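Local atomic coordinates of ribosome-inactivating protein 3 (Zea mays, PDB entry 2PQG), a protein that belongs to the ribosome-inactivating proteins of plants, a family whose fold joins a mixed beta sheet to a largely helical body. Residues E4-E9 / T54-R59. Residues are numbered along the deposited sequence; the frame is centred on the assembly and turned at random.
Sequences EIFPVE and TELKTR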
# COMPACT_ATOMS: atom_id res chain seq x y z
N GLU A 4 7.88 4.36 12.07
CA GLU A 4 6.66 5.04 12.47
C GLU A 4 5.83 3.98 13.21
O GLU A 4 5.97 2.77 12.96
CB GLU A 4 5.84 5.57 11.29
CG GLU A 4 6.62 6.38 10.30
CD GLU A 4 7.18 7.66 10.89
OE1 GLU A 4 6.49 8.28 11.72
OE2 GLU A 4 8.30 8.06 10.49
N ILE A 5 4.98 4.42 14.13
CA ILE A 5 4.13 3.52 14.91
C ILE A 5 2.69 4.00 14.92
O ILE A 5 2.42 5.16 15.23
CB ILE A 5 4.61 3.40 16.37
CG1 ILE A 5 6.02 2.79 16.41
CG2 ILE A 5 3.64 2.54 17.17
CD1 ILE A 5 6.64 2.78 17.79
N PHE A 6 1.77 3.10 14.56
CA PHE A 6 0.36 3.44 14.56
C PHE A 6 -0.45 2.45 15.43
O PHE A 6 -0.49 1.26 15.15
CB PHE A 6 -0.23 3.44 13.14
CG PHE A 6 -1.64 3.93 13.09
CD1 PHE A 6 -2.60 3.24 12.37
CD2 PHE A 6 -2.02 5.07 13.80
CE1 PHE A 6 -3.93 3.67 12.37
CE2 PHE A 6 -3.34 5.50 13.81
CZ PHE A 6 -4.30 4.80 13.09
N PRO A 7 -1.07 2.94 16.52
CA PRO A 7 -1.87 2.14 17.45
C PRO A 7 -3.24 1.94 16.83
O PRO A 7 -4.21 2.61 17.19
CB PRO A 7 -1.90 2.99 18.71
CG PRO A 7 -1.84 4.40 18.15
CD PRO A 7 -0.91 4.33 16.99
N VAL A 8 -3.32 1.01 15.87
CA VAL A 8 -4.56 0.79 15.13
C VAL A 8 -5.78 1.04 16.00
O VAL A 8 -6.56 1.96 15.74
CB VAL A 8 -4.62 -0.65 14.58
CG1 VAL A 8 -5.78 -0.79 13.60
CG2 VAL A 8 -3.31 -1.02 13.91
N GLU A 9 -5.95 0.23 17.04
CA GLU A 9 -7.19 0.16 17.77
C GLU A 9 -7.52 1.39 18.58
O GLU A 9 -8.66 1.55 19.04
CB GLU A 9 -7.20 -1.08 18.66
CG GLU A 9 -7.34 -2.40 17.92
CD GLU A 9 -7.78 -3.53 18.83
OE1 GLU A 9 -8.98 -3.59 19.18
OE2 GLU A 9 -6.93 -4.36 19.21
N THR A 54 6.88 1.01 9.18
CA THR A 54 5.71 1.38 9.93
C THR A 54 5.23 0.18 10.72
O THR A 54 4.95 -0.88 10.16
CB THR A 54 4.58 1.93 9.01
OG1 THR A 54 4.19 0.94 8.05
CG2 THR A 54 5.07 3.16 8.28
N GLU A 55 5.18 0.35 12.03
CA GLU A 55 4.73 -0.72 12.91
C GLU A 55 3.26 -0.51 13.26
O GLU A 55 2.91 0.46 13.93
CB GLU A 55 5.54 -0.75 14.21
CG GLU A 55 5.36 -2.05 14.98
CD GLU A 55 5.76 -1.94 16.44
OE1 GLU A 55 6.82 -1.36 16.72
OE2 GLU A 55 5.00 -2.44 17.31
N LEU A 56 2.41 -1.42 12.79
CA LEU A 56 0.99 -1.34 13.08
C LEU A 56 0.66 -2.28 14.25
O LEU A 56 0.85 -3.50 14.17
CB LEU A 56 0.17 -1.75 11.86
CG LEU A 56 0.54 -1.04 10.56
CD1 LEU A 56 -0.32 -1.58 9.42
CD2 LEU A 56 0.35 0.46 10.71
N LYS A 57 0.17 -1.71 15.33
CA LYS A 57 -0.15 -2.48 16.52
C LYS A 57 -1.62 -2.47 16.88
O LYS A 57 -2.32 -1.46 16.64
CB LYS A 57 0.60 -1.93 17.73
CG LYS A 57 1.98 -1.35 17.44
CD LYS A 57 2.42 -0.33 18.48
CE LYS A 57 3.34 -0.94 19.50
NZ LYS A 57 2.82 -0.78 20.88
N THR A 58 -2.11 -3.58 17.40
CA THR A 58 -3.43 -3.62 17.99
C THR A 58 -3.33 -3.57 19.50
O THR A 58 -2.36 -3.05 20.06
CB THR A 58 -4.19 -4.90 17.58
OG1 THR A 58 -3.62 -6.03 18.24
CG2 THR A 58 -4.11 -5.10 16.07
N ARG A 59 -4.34 -4.12 20.15
CA ARG A 59 -4.29 -4.42 21.59
C ARG A 59 -3.73 -5.82 21.81
O ARG A 59 -3.33 -6.19 22.92
CB ARG A 59 -5.71 -4.40 22.16
CG ARG A 59 -5.90 -5.27 23.41
CD ARG A 59 -7.34 -5.29 23.89
NE ARG A 59 -7.47 -5.94 25.20
CZ ARG A 59 -7.04 -7.17 25.47
NH1 ARG A 59 -6.43 -7.89 24.54
NH2 ARG A 59 -7.20 -7.68 26.69
O HOH W 1 -6.80 -7.18 18.84
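Glu4–Pro7 and Thr54–Lys57 pair as parallel strands at one margin of the mixed sheet, 2-7 being an outermost strand within the chain. Their axes run 16° apart. Three backbone bonds fix the register: Glu55 N to Glu4 O (2.7 Å), Phe6 N to Glu55 O (2.9 Å) and Lys57 N to Phe6 O (3.0 Å). All are nearly straight (N-H...O 169-175°). On the face of Glu4, Phe6, Thr54 and Leu56, all buried, Phe6 has CG anti to the backbone N (chi1 -173°); its ring leads away from 54-59, and Leu56 CD2 meets CB at 3.9 Å, near the ring's edge. On the face of Ile5, Pro7, Glu55 and Lys57, Ile5 lies alongside Glu55 and its CG2 meets Lys57 CD (3.4 Å). Pro7, the last bridged residue, centres an inverse gamma turn; Val8 N bonds weakly to both Phe6 O and Lys57 O. Glu9, extended past CG, crosses Thr58 and accepts a hydrogen bond from Arg59 N on the anti side of OE2 (2.8 Å); a water also donates to this oxygen. Thr58 OG1 is hydrogen-bonded to Thr60 N, Ser61 N and Asn133 ND2 of helix 125-135. Helix 15-27 stacks Phe18 on Phe6, and helix 125-135 packs Met128 on Phe6 and Val132 on Leu56.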